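Local coordinates for beta-ketoacyl-[acyl-carrier-protein] synthase III (Pseudomonas aeruginosa, PDB 2X3E) that probably catalyses the first condensation of fatty acid synthesis, joining acetyl-CoA and malonyl-ACP into 3-oxobutanoyl-ACP with release of carbon dioxide, at residues Phe115-Leu119 and Thr315-Val319; Val139-Ser143 and Leu156-Gly160; Val223-Ser227 and Ala259-Leu264; Val271-Ile275 and Leu288-Gly293. The protein carries 1 engineered substitution. All blocks are in the same frame, centred on the assembly; numbering follows the deposited sequence.

Contact 1: Phe115-Leu119 and Thr315-Val319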
loop_
_atom_site.group_PDB
_atom_site.type_symbol
_atom_site.label_atom_id
_atom_site.label_comp_id
_atom_site.label_asym_id
_atom_site.label_seq_id
_atom_site.Cartn_x
_atom_site.Cartn_y
_atom_site.Cartn_z
ATOM N N PHE A 115 9.734 4.262 -1.434
ATOM C CA PHE A 115 9.872 4.939 -2.728
ATOM C C PHE A 115 10.331 3.972 -3.835
ATOM O O PHE A 115 9.831 4.036 -4.972
ATOM C CB PHE A 115 10.807 6.138 -2.622
ATOM C CG PHE A 115 10.779 7.030 -3.832
ATOM C CD1 PHE A 115 9.709 7.882 -4.050
ATOM C CD2 PHE A 115 11.820 7.007 -4.757
ATOM C CE1 PHE A 115 9.671 8.699 -5.170
ATOM C CE2 PHE A 115 11.791 7.821 -5.874
ATOM C CZ PHE A 115 10.716 8.673 -6.080
ATOM N N VAL A 116 11.247 3.059 -3.495
ATOM C CA VAL A 116 11.701 2.040 -4.451
ATOM C C VAL A 116 10.577 1.055 -4.818
ATOM O O VAL A 116 10.352 0.781 -6.008
ATOM C CB VAL A 116 12.954 1.288 -3.947
ATOM C CG1 VAL A 116 13.413 0.250 -4.966
ATOM C CG2 VAL A 116 14.094 2.274 -3.677
ATOM N N TYR A 117 9.883 0.534 -3.804
ATOM C CA TYR A 117 8.706 -0.321 -4.014
ATOM C C TYR A 117 7.622 0.431 -4.762
ATOM O O TYR A 117 6.949 -0.133 -5.620
ATOM C CB TYR A 117 8.135 -0.830 -2.680
ATOM C CG TYR A 117 8.672 -2.181 -2.250
ATOM C CD1 TYR A 117 9.875 -2.299 -1.554
ATOM C CD2 TYR A 117 7.968 -3.341 -2.536
ATOM C CE1 TYR A 117 10.356 -3.547 -1.168
ATOM C CE2 TYR A 117 8.438 -4.582 -2.159
ATOM C CZ TYR A 117 9.628 -4.685 -1.475
ATOM O OH TYR A 117 10.063 -5.935 -1.097
ATOM N N GLY A 118 7.443 1.699 -4.401
ATOM C CA GLY A 118 6.515 2.589 -5.097
ATOM C C GLY A 118 6.798 2.700 -6.580
ATOM O O GLY A 118 5.875 2.654 -7.389
ATOM N N LEU A 119 8.071 2.842 -6.947
ATOM C CA LEU A 119 8.463 2.910 -8.365
ATOM C C LEU A 119 8.176 1.601 -9.101
ATOM O O LEU A 119 7.722 1.608 -10.250
ATOM C CB LEU A 119 9.943 3.267 -8.496
ATOM C CG LEU A 119 10.321 4.710 -8.175
ATOM C CD1 LEU A 119 11.833 4.835 -8.022
ATOM C CD2 LEU A 119 9.798 5.653 -9.273
ATOM N N THR A 315 12.746 -4.645 4.686
ATOM C CA THR A 315 12.605 -4.483 3.241
ATOM C C THR A 315 13.875 -3.887 2.656
ATOM O O THR A 315 14.635 -3.215 3.350
ATOM C CB THR A 315 11.451 -3.520 2.884
ATOM O OG1 THR A 315 11.586 -2.298 3.632
ATOM C CG2 THR A 315 10.105 -4.162 3.169
ATOM N N TRP A 316 14.091 -4.130 1.367
ATOM C CA TRP A 316 15.164 -3.484 0.629
ATOM C C TRP A 316 14.848 -3.520 -0.853
ATOM O O TRP A 316 13.971 -4.272 -1.308
ATOM C CB TRP A 316 16.498 -4.195 0.873
ATOM C CG TRP A 316 16.489 -5.606 0.382
ATOM C CD1 TRP A 316 16.665 -6.031 -0.899
ATOM C CD2 TRP A 316 16.248 -6.777 1.167
ATOM N NE1 TRP A 316 16.551 -7.404 -0.963
ATOM C CE2 TRP A 316 16.298 -7.885 0.295
ATOM C CE3 TRP A 316 15.993 -6.996 2.525
ATOM C CZ2 TRP A 316 16.112 -9.198 0.742
ATOM C CZ3 TRP A 316 15.804 -8.301 2.966
ATOM C CH2 TRP A 316 15.869 -9.382 2.080
ATOM N N GLY A 317 15.584 -2.721 -1.610
ATOM C CA GLY A 317 15.508 -2.780 -3.061
ATOM C C GLY A 317 16.274 -1.671 -3.738
ATOM O O GLY A 317 16.650 -0.683 -3.100
ATOM N N SER A 318 16.520 -1.848 -5.030
ATOM C CA SER A 318 17.164 -0.821 -5.829
ATOM C C SER A 318 16.558 -0.784 -7.228
ATOM O O SER A 318 15.932 -1.747 -7.674
ATOM C CB SER A 318 18.669 -1.077 -5.932
ATOM O OG SER A 318 19.245 -1.271 -4.655
ATOM N N VAL A 319 16.752 0.351 -7.895
ATOM C CA VAL A 319 16.292 0.576 -9.267
ATOM C C VAL A 319 17.382 1.307 -10.034
ATOM O O VAL A 319 17.962 2.258 -9.509
ATOM C CB VAL A 319 15.039 1.469 -9.305
ATOM C CG1 VAL A 319 14.420 1.460 -10.704
ATOM C CG2 VAL A 319 14.027 1.029 -8.261
#
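Val116 and Tyr117 pack helix 114-127 onto strand 315-322 in a buried, largely apolar helix-on-sheet contact between the two halves of the thiolase fold. The segment axes approach to 8.0 Å and run 58° apart. Val116 is the main wedge: with CG1 anti to its backbone N (chi1 -179°), that methyl descends onto the strand backbone, 3.7 Å from Gly317 C. Gly317 has no side chain, and this leaves the peptide accessible to the methyl. Val116 CG1 also faces Val319 CG2, but that very close approach is doubtful because Val319 has a second conformer. Toward the N-terminal end of the strand segment, the Tyr117 ring arrives obliquely, its CE1 3.7 Å from Trp316 O and 4.2 Å from Thr315 CB.

The polar ends look elsewhere. Tyr117 OH is hydrogen-bonded to Gly183 O and to Ala105 N of the second subunit, while Thr315 OG1 is bonded to Thr113 OG1 and Ala312 O, close to Ala112, an engineered residue at a predicted active-site position. Adhesion between helix and strand therefore rests on methyl and ring packing, and the hydroxyls tie this buried layer to its surroundings, including the dimer interface.

Contact 2: Val139-Ser143 and Leu156-Gly160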
loop_
_atom_site.group_PDB
_atom_site.type_symbol
_atom_site.label_atom_id
_atom_site.label_comp_id
_atom_site.label_asym_id
_atom_site.label_seq_id
_atom_site.Cartn_x
_atom_site.Cartn_y
_atom_site.Cartn_z
ATOM N N VAL A 139 6.388 10.060 1.083
ATOM C CA VAL A 139 6.081 11.014 2.147
ATOM C C VAL A 139 6.018 10.316 3.493
ATOM O O VAL A 139 5.428 9.244 3.617
ATOM C CB VAL A 139 4.736 11.746 1.891
ATOM C CG1 VAL A 139 3.572 10.748 1.681
ATOM C CG2 VAL A 139 4.424 12.723 3.025
ATOM N N ASP A 140 6.622 10.931 4.500
ATOM C CA ASP A 140 6.493 10.456 5.863
ATOM C C ASP A 140 6.629 11.614 6.849
ATOM O O ASP A 140 7.383 12.565 6.612
ATOM C CB ASP A 140 7.520 9.349 6.155
ATOM C CG ASP A 140 6.965 7.944 5.916
ATOM O OD1 ASP A 140 5.880 7.633 6.440
ATOM O OD2 ASP A 140 7.623 7.135 5.220
ATOM N N THR A 141 5.868 11.526 7.934
ATOM C CA THR A 141 5.909 12.490 9.026
ATOM C C THR A 141 6.227 11.752 10.331
ATOM O O THR A 141 5.459 11.792 11.308
ATOM C CB THR A 141 4.581 13.254 9.155
ATOM O OG1 THR A 141 3.491 12.323 9.151
ATOM C CG2 THR A 141 4.415 14.245 8.000
ATOM N N PHE A 142 7.376 11.085 10.336
ATOM C CA PHE A 142 7.815 10.298 11.489
ATOM C C PHE A 142 7.906 11.080 12.792
ATOM O O PHE A 142 7.758 10.486 13.856
ATOM C CB PHE A 142 9.160 9.611 11.211
ATOM C CG PHE A 142 9.031 8.174 10.794
ATOM C CD1 PHE A 142 8.154 7.807 9.788
ATOM C CD2 PHE A 142 9.791 7.184 11.410
ATOM C CE1 PHE A 142 8.034 6.483 9.398
ATOM C CE2 PHE A 142 9.673 5.859 11.025
ATOM C CZ PHE A 142 8.791 5.509 10.013
ATOM N N SER A 143 8.145 12.388 12.729
ATOM C CA SER A 143 8.216 13.194 13.960
ATOM C C SER A 143 6.960 13.046 14.820
ATOM O O SER A 143 7.043 13.110 16.044
ATOM C CB SER A 143 8.472 14.675 13.665
ATOM O OG SER A 143 7.297 15.327 13.214
ATOM N N LEU A 156 17.697 12.008 14.615
ATOM C CA LEU A 156 17.867 11.436 13.278
ATOM C C LEU A 156 16.728 11.787 12.316
ATOM O O LEU A 156 16.971 12.159 11.163
ATOM C CB LEU A 156 17.992 9.909 13.387
ATOM C CG LEU A 156 18.161 9.084 12.107
ATOM C CD1 LEU A 156 19.403 9.520 11.351
ATOM C CD2 LEU A 156 18.231 7.595 12.454
ATOM N N PHE A 157 15.489 11.665 12.787
ATOM C CA PHE A 157 14.331 11.672 11.896
ATOM C C PHE A 157 13.729 13.053 11.641
ATOM O O PHE A 157 13.589 13.870 12.546
ATOM C CB PHE A 157 13.243 10.705 12.396
ATOM C CG PHE A 157 13.599 9.262 12.202
ATOM C CD1 PHE A 157 13.486 8.674 10.954
ATOM C CD2 PHE A 157 14.070 8.499 13.258
ATOM C CE1 PHE A 157 13.835 7.347 10.758
ATOM C CE2 PHE A 157 14.416 7.176 13.072
ATOM C CZ PHE A 157 14.294 6.596 11.818
ATOM N N GLY A 158 13.367 13.282 10.385
ATOM C CA GLY A 158 12.661 14.496 9.973
ATOM C C GLY A 158 11.484 14.148 9.088
ATOM O O GLY A 158 11.266 12.973 8.772
ATOM N N ASP A 159 10.742 15.174 8.678
ATOM C CA ASP A 159 9.519 15.024 7.891
ATOM C C ASP A 159 9.678 15.639 6.506
ATOM O O ASP A 159 10.488 16.546 6.297
ATOM C CB ASP A 159 8.346 15.725 8.590
ATOM C CG ASP A 159 8.085 15.199 9.989
ATOM O OD1 ASP A 159 8.465 14.047 10.288
ATOM O OD2 ASP A 159 7.475 15.941 10.792
ATOM N N GLY A 160 8.872 15.172 5.561
ATOM C CA GLY A 160 8.903 15.730 4.218
ATOM C C GLY A 160 8.210 14.868 3.198
ATOM O O GLY A 160 7.738 13.768 3.510
HETATM O O HOH W 1 9.582 11.053 8.176
#
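Chi1 of -58° places the Asp159 carboxylate beside its own backbone N and anti to its carbonyl carbon, facing Ser143, whose OG sits between its backbone N and carbonyl carbon. The two residues meet through a two-pronged grip. Ser143 N donates to Asp159 OD1 over 3.0 Å with an almost straight N-H...O angle of 168°, and Ser143 OG donates to Asp159 OD2 in a short bond of 2.5 Å. Both oxygens use their syn lone pairs, and Ala48 N gives OD2 a further donor. Three donors holding a buried carboxylate would fix its rotation and probably favour its ionised form.

Before this clamp the backbones form one antiparallel hydrogen-bonded pair: Asp140 N to Gly160 O and Gly160 N to Asp140 O are both 3.2 Å. Beyond the pair the regular pairing is not continued, and a water links the backbones, accepting from Phe142 N at 3.1 Å and donating to Gly158 O at 2.6 Å. The Phe142 and Phe157 rings run alongside each other in a common direction. Phe142 CD2 sits over one face of Phe157, offset toward the rim, with the planes inclined at 31°.

Phe211 meets both rings, and Phe157 also touches Asn280, a predicted active-site residue; Cys87 of the second subunit packs on Phe142. The pairing joins strand 133-140 to the start of strand 160-169, with strand 75-79 on its other side and helix 53-68 against Val139 and Thr141.

Contact 3: Val223-Ser227 and Ala259-Leu264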
loop_
_atom_site.group_PDB
_atom_site.type_symbol
_atom_site.label_atom_id
_atom_site.label_comp_id
_atom_site.label_asym_id
_atom_site.label_seq_id
_atom_site.Cartn_x
_atom_site.Cartn_y
_atom_site.Cartn_z
ATOM N N VAL A 223 24.028 -1.093 5.765
ATOM C CA VAL A 223 25.129 -0.871 4.823
ATOM C C VAL A 223 25.242 -2.006 3.807
ATOM O O VAL A 223 25.300 -1.768 2.601
ATOM C CB VAL A 223 26.482 -0.724 5.546
ATOM C CG1 VAL A 223 27.623 -0.651 4.527
ATOM C CG2 VAL A 223 26.478 0.510 6.448
ATOM N N THR A 224 25.283 -3.235 4.312
ATOM C CA THR A 224 25.402 -4.436 3.475
ATOM C C THR A 224 24.163 -4.625 2.588
ATOM O O THR A 224 24.272 -4.940 1.400
ATOM C CB THR A 224 25.602 -5.693 4.363
ATOM O OG1 THR A 224 26.736 -5.510 5.215
ATOM C CG2 THR A 224 25.839 -6.922 3.521
ATOM N N GLN A 225 22.986 -4.423 3.171
ATOM C CA GLN A 225 21.723 -4.627 2.458
ATOM C C GLN A 225 21.633 -3.736 1.220
ATOM O O GLN A 225 21.300 -4.206 0.127
ATOM C CB GLN A 225 20.533 -4.348 3.381
ATOM C CG GLN A 225 20.321 -5.393 4.461
ATOM C CD GLN A 225 19.407 -6.523 4.030
ATOM O OE1 GLN A 225 19.144 -6.699 2.847
ATOM N NE2 GLN A 225 18.931 -7.296 4.989
ATOM N N MET A 226 21.945 -2.453 1.386
ATOM C CA MET A 226 21.875 -1.531 0.263
ATOM C C MET A 226 23.025 -1.768 -0.720
ATOM O O MET A 226 22.795 -1.785 -1.929
ATOM C CB MET A 226 21.798 -0.074 0.739
ATOM C CG MET A 226 20.363 0.360 1.051
ATOM S SD MET A 226 20.197 2.112 1.408
ATOM C CE MET A 226 21.844 2.631 0.956
ATOM N N SER A 227 24.244 -1.982 -0.220
ATOM C CA SER A 227 25.405 -2.248 -1.081
ATOM C C SER A 227 25.191 -3.480 -1.961
ATOM O O SER A 227 25.438 -3.461 -3.174
ATOM C CB SER A 227 26.661 -2.463 -0.234
ATOM O OG SER A 227 26.924 -1.338 0.581
ATOM N N ALA A 259 29.609 4.521 3.899
ATOM C CA ALA A 259 29.907 3.094 4.077
ATOM C C ALA A 259 29.364 2.251 2.920
ATOM O O ALA A 259 29.962 1.239 2.557
ATOM C CB ALA A 259 29.362 2.585 5.409
ATOM N N VAL A 260 28.232 2.655 2.349
ATOM C CA VAL A 260 27.711 1.978 1.165
ATOM C C VAL A 260 28.666 2.166 -0.030
ATOM O O VAL A 260 29.000 1.196 -0.711
ATOM C CB VAL A 260 26.275 2.437 0.825
ATOM C CG1 VAL A 260 25.842 1.910 -0.542
ATOM C CG2 VAL A 260 25.311 1.961 1.907
ATOM N N ALA A 261 29.117 3.400 -0.264
ATOM C CA ALA A 261 30.119 3.678 -1.300
ATOM C C ALA A 261 31.390 2.842 -1.106
ATOM O O ALA A 261 31.907 2.243 -2.061
ATOM C CB ALA A 261 30.468 5.173 -1.326
ATOM N N ASP A 262 31.883 2.811 0.128
ATOM C CA ASP A 262 33.062 2.019 0.493
ATOM C C ASP A 262 32.917 0.567 0.034
ATOM O O ASP A 262 33.822 0.024 -0.599
ATOM C CB ASP A 262 33.297 2.083 2.008
ATOM C CG ASP A 262 34.461 1.219 2.468
ATOM O OD1 ASP A 262 35.536 1.258 1.834
ATOM O OD2 ASP A 262 34.297 0.498 3.473
ATOM N N GLN A 263 31.788 -0.059 0.348
ATOM C CA GLN A 263 31.569 -1.465 -0.036
ATOM C C GLN A 263 31.625 -1.678 -1.545
ATOM O O GLN A 263 32.089 -2.725 -2.008
ATOM C CB GLN A 263 30.227 -1.988 0.490
ATOM C CG GLN A 263 30.175 -2.185 1.992
ATOM C CD GLN A 263 31.132 -3.249 2.495
ATOM O OE1 GLN A 263 31.266 -4.319 1.897
ATOM N NE2 GLN A 263 31.798 -2.965 3.611
ATOM N N LEU A 264 31.147 -0.685 -2.297
ATOM C CA LEU A 264 31.114 -0.749 -3.759
ATOM C C LEU A 264 32.391 -0.231 -4.411
ATOM O O LEU A 264 32.493 -0.253 -5.631
ATOM C CB LEU A 264 29.929 0.074 -4.294
ATOM C CG LEU A 264 28.507 -0.359 -3.926
ATOM C CD1 LEU A 264 27.521 0.778 -4.132
ATOM C CD2 LEU A 264 28.090 -1.574 -4.738
#
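Apolar contacts between Val223 and Ala259 and between Met226 and Val260 make up much of this helix-helix packing, in which the segment axes come within 8.9 Å at a crossing angle of -56°. Val223 straddles Ala259 with its two methyls: CG2 lies 3.7 Å from Ala259 CB, and CG1, anti to the backbone N, rests 3.6 Å from Ala259 O. The same CG1 extends to the aliphatic part of Gln263, whose chain bends at chi2 (-64°). The Met226 side chain runs roughly perpendicular to that of Val260, the methionine CE approaching Val260 CG2 at 3.7 Å in the conformer given. At the far end, Leu264 CD2 lies against Ser227 O.

The polar interaction stays inside one helix. In the conformer given, one of two deposited, Ser227 OG donates to Val223 O over 2.6 Å from above the carbonyl plane, while Ser227 N reaches that oxygen from the opposite face. In that conformer the carbonyl has two donors, and the serine, its hydroxyl turned back on its helix, presents a compact surface to the neighbour: OG is 3.5 Å from Val260 CA and 3.4 Å from Gln263 CB.

The small side chains of Ala259 and Ser227 are consistent with the close approach of the backbones, nearest at Val223 and Val260. Helices 215-237 and 254-264 both pack on the sheet that contains strands 246-249 and 304-311, Met226 against Pro249 and Thr308, Val260 and Leu264 against Leu247. This is the layered alpha/beta packing of the thiolase fold, and helix 254-264 begins within the predicted ACP-binding region.

Contact 4: Val271-Ile275 and Leu288-Gly293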
loop_
_atom_site.group_PDB
_atom_site.type_symbol
_atom_site.label_atom_id
_atom_site.label_comp_id
_atom_site.label_asym_id
_atom_site.label_seq_id
_atom_site.Cartn_x
_atom_site.Cartn_y
_atom_site.Cartn_z
ATOM N N VAL A 271 27.725 9.794 -4.138
ATOM C CA VAL A 271 26.523 9.561 -3.343
ATOM C C VAL A 271 25.807 10.896 -3.136
ATOM O O VAL A 271 26.398 11.849 -2.616
ATOM C CB VAL A 271 26.849 8.916 -1.979
ATOM C CG1 VAL A 271 25.570 8.693 -1.174
ATOM C CG2 VAL A 271 27.594 7.598 -2.192
ATOM N N VAL A 272 24.551 10.964 -3.561
ATOM C CA VAL A 272 23.734 12.167 -3.404
ATOM C C VAL A 272 23.170 12.172 -1.988
ATOM O O VAL A 272 22.479 11.229 -1.594
ATOM C CB VAL A 272 22.571 12.215 -4.420
ATOM C CG1 VAL A 272 21.754 13.508 -4.258
ATOM C CG2 VAL A 272 23.096 12.087 -5.839
ATOM N N SER A 273 23.470 13.222 -1.225
ATOM C CA SER A 273 23.097 13.276 0.187
ATOM C C SER A 273 22.758 14.684 0.682
ATOM O O SER A 273 23.521 15.630 0.472
ATOM C CB SER A 273 24.227 12.709 1.041
ATOM O OG SER A 273 23.930 12.839 2.424
ATOM N N ASN A 274 21.612 14.798 1.350
ATOM C CA ASN A 274 21.228 16.015 2.062
ATOM C C ASN A 274 20.790 15.729 3.498
ATOM O O ASN A 274 20.101 16.539 4.114
ATOM C CB ASN A 274 20.110 16.747 1.308
ATOM C CG ASN A 274 18.835 15.926 1.197
ATOM O OD1 ASN A 274 18.863 14.701 1.258
ATOM N ND2 ASN A 274 17.711 16.606 1.024
ATOM N N ILE A 275 21.221 14.594 4.044
ATOM C CA ILE A 275 20.783 14.165 5.378
ATOM C C ILE A 275 21.140 15.177 6.475
ATOM O O ILE A 275 20.446 15.277 7.485
ATOM C CB ILE A 275 21.336 12.752 5.726
ATOM C CG1 ILE A 275 20.548 12.143 6.892
ATOM C CG2 ILE A 275 22.842 12.798 6.012
ATOM C CD1 ILE A 275 20.894 10.710 7.157
ATOM N N LEU A 288 13.667 13.499 -1.933
ATOM C CA LEU A 288 14.210 14.743 -1.372
ATOM C C LEU A 288 15.692 14.889 -1.727
ATOM O O LEU A 288 16.147 15.990 -2.059
ATOM C CB LEU A 288 14.000 14.828 0.135
ATOM C CG LEU A 288 12.576 15.169 0.574
ATOM C CD1 LEU A 288 12.423 14.913 2.058
ATOM C CD2 LEU A 288 12.234 16.613 0.234
ATOM N N ALA A 289 16.438 13.783 -1.689
ATOM C CA ALA A 289 17.847 13.798 -2.099
ATOM C C ALA A 289 17.986 14.139 -3.587
ATOM O O ALA A 289 18.854 14.925 -3.964
ATOM C CB ALA A 289 18.537 12.452 -1.775
ATOM N N LEU A 290 17.125 13.557 -4.421
ATOM C CA LEU A 290 17.060 13.923 -5.836
ATOM C C LEU A 290 16.818 15.430 -6.038
ATOM O O LEU A 290 17.490 16.060 -6.858
ATOM C CB LEU A 290 15.981 13.106 -6.570
ATOM C CG LEU A 290 16.308 11.634 -6.865
ATOM C CD1 LEU A 290 15.098 10.906 -7.450
ATOM C CD2 LEU A 290 17.514 11.515 -7.812
ATOM N N ALA A 291 15.866 16.001 -5.298
ATOM C CA ALA A 291 15.568 17.433 -5.405
ATOM C C ALA A 291 16.791 18.276 -5.031
ATOM O O ALA A 291 17.081 19.284 -5.672
ATOM C CB ALA A 291 14.361 17.806 -4.535
ATOM N N HIS A 292 17.512 17.843 -4.000
ATOM C CA HIS A 292 18.756 18.486 -3.593
ATOM C C HIS A 292 19.794 18.448 -4.714
ATOM O O HIS A 292 20.404 19.465 -5.040
ATOM C CB HIS A 292 19.305 17.810 -2.333
ATOM C CG HIS A 292 20.700 18.215 -1.986
ATOM N ND1 HIS A 292 20.995 19.403 -1.351
ATOM C CD2 HIS A 292 21.883 17.586 -2.175
ATOM C CE1 HIS A 292 22.302 19.488 -1.170
ATOM N NE2 HIS A 292 22.863 18.400 -1.663
ATOM N N GLY A 293 19.986 17.273 -5.302
ATOM C CA GLY A 293 20.916 17.122 -6.421
ATOM C C GLY A 293 20.571 18.000 -7.610
ATOM O O GLY A 293 21.450 18.595 -8.230
#
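The Asn274 and His292 side chains overlap in antiparallel fashion, the amide tilted 30° from the imidazole plane. It is the CB of the asparagine that touches: it sits over one face of the ring, 3.9 Å from the His292 centroid and 20° off the normal, a CH-pi contact displaced toward the rim at CG. The histidine swings out to this position because its CG is anti to the backbone N (chi1 169°).

The amide of Asn274 reaches past the ring to the helix surface. Asn274 OD1 faces Ala289 CA at 3.6 Å, and Asn274 ND2 lies 3.5 Å from Leu288 O, an oxygen already engaged by His292 N within the helix. Although Asn274 occupies the N-cap position of helix 275-278, its side chain makes no capping bond there and is spent on packing against helix 285-295. Ser273 O approaches the His292 ring obliquely, 3.6 Å from NE2.

Val272 forms the apolar end. Its CG1 comes to 3.2 Å from Ala289 O, a close carbon-oxygen approach, and to 4.2 Å from Ala289 CB. Gly293, one turn on, has no side chain to stand in the way of this methyl.

Gln251 ties down the loop, its side chain bonding Val272 O, Ser273 OG and Asn274 N. Val248 of strand 246-249 touches both Val272 and Ala289, and the loop lies between helix 254-264, which Ser273 meets at Leu257, and helix 285-295; Leu288 continues the packing onto strand 5-14 through Ser13.

Three direct touches connect the set. Trp316 CE3 of contact 1 lies 3.2 Å from Gln225 OE1 of contact 3; Gly160 CA of contact 2 packs at 4.2 Å on Leu288 CD1 of contact 4; and Ala261 CB and Val271 CG2, 3.9 Å apart, join contacts 3 and 4. Contacts 2 and 3 stay apart, their centres 23 Å from each other. Three of the contacts come near different predicted active-site positions: side chain to side chain, Phe157 is about 3 Å from Asn280, Met226 about 4 Å from His250, and Thr315 about 6 Å from the engineered Ala112. Contact 4 stands farther back, with Ala289 about 9 Å from His250.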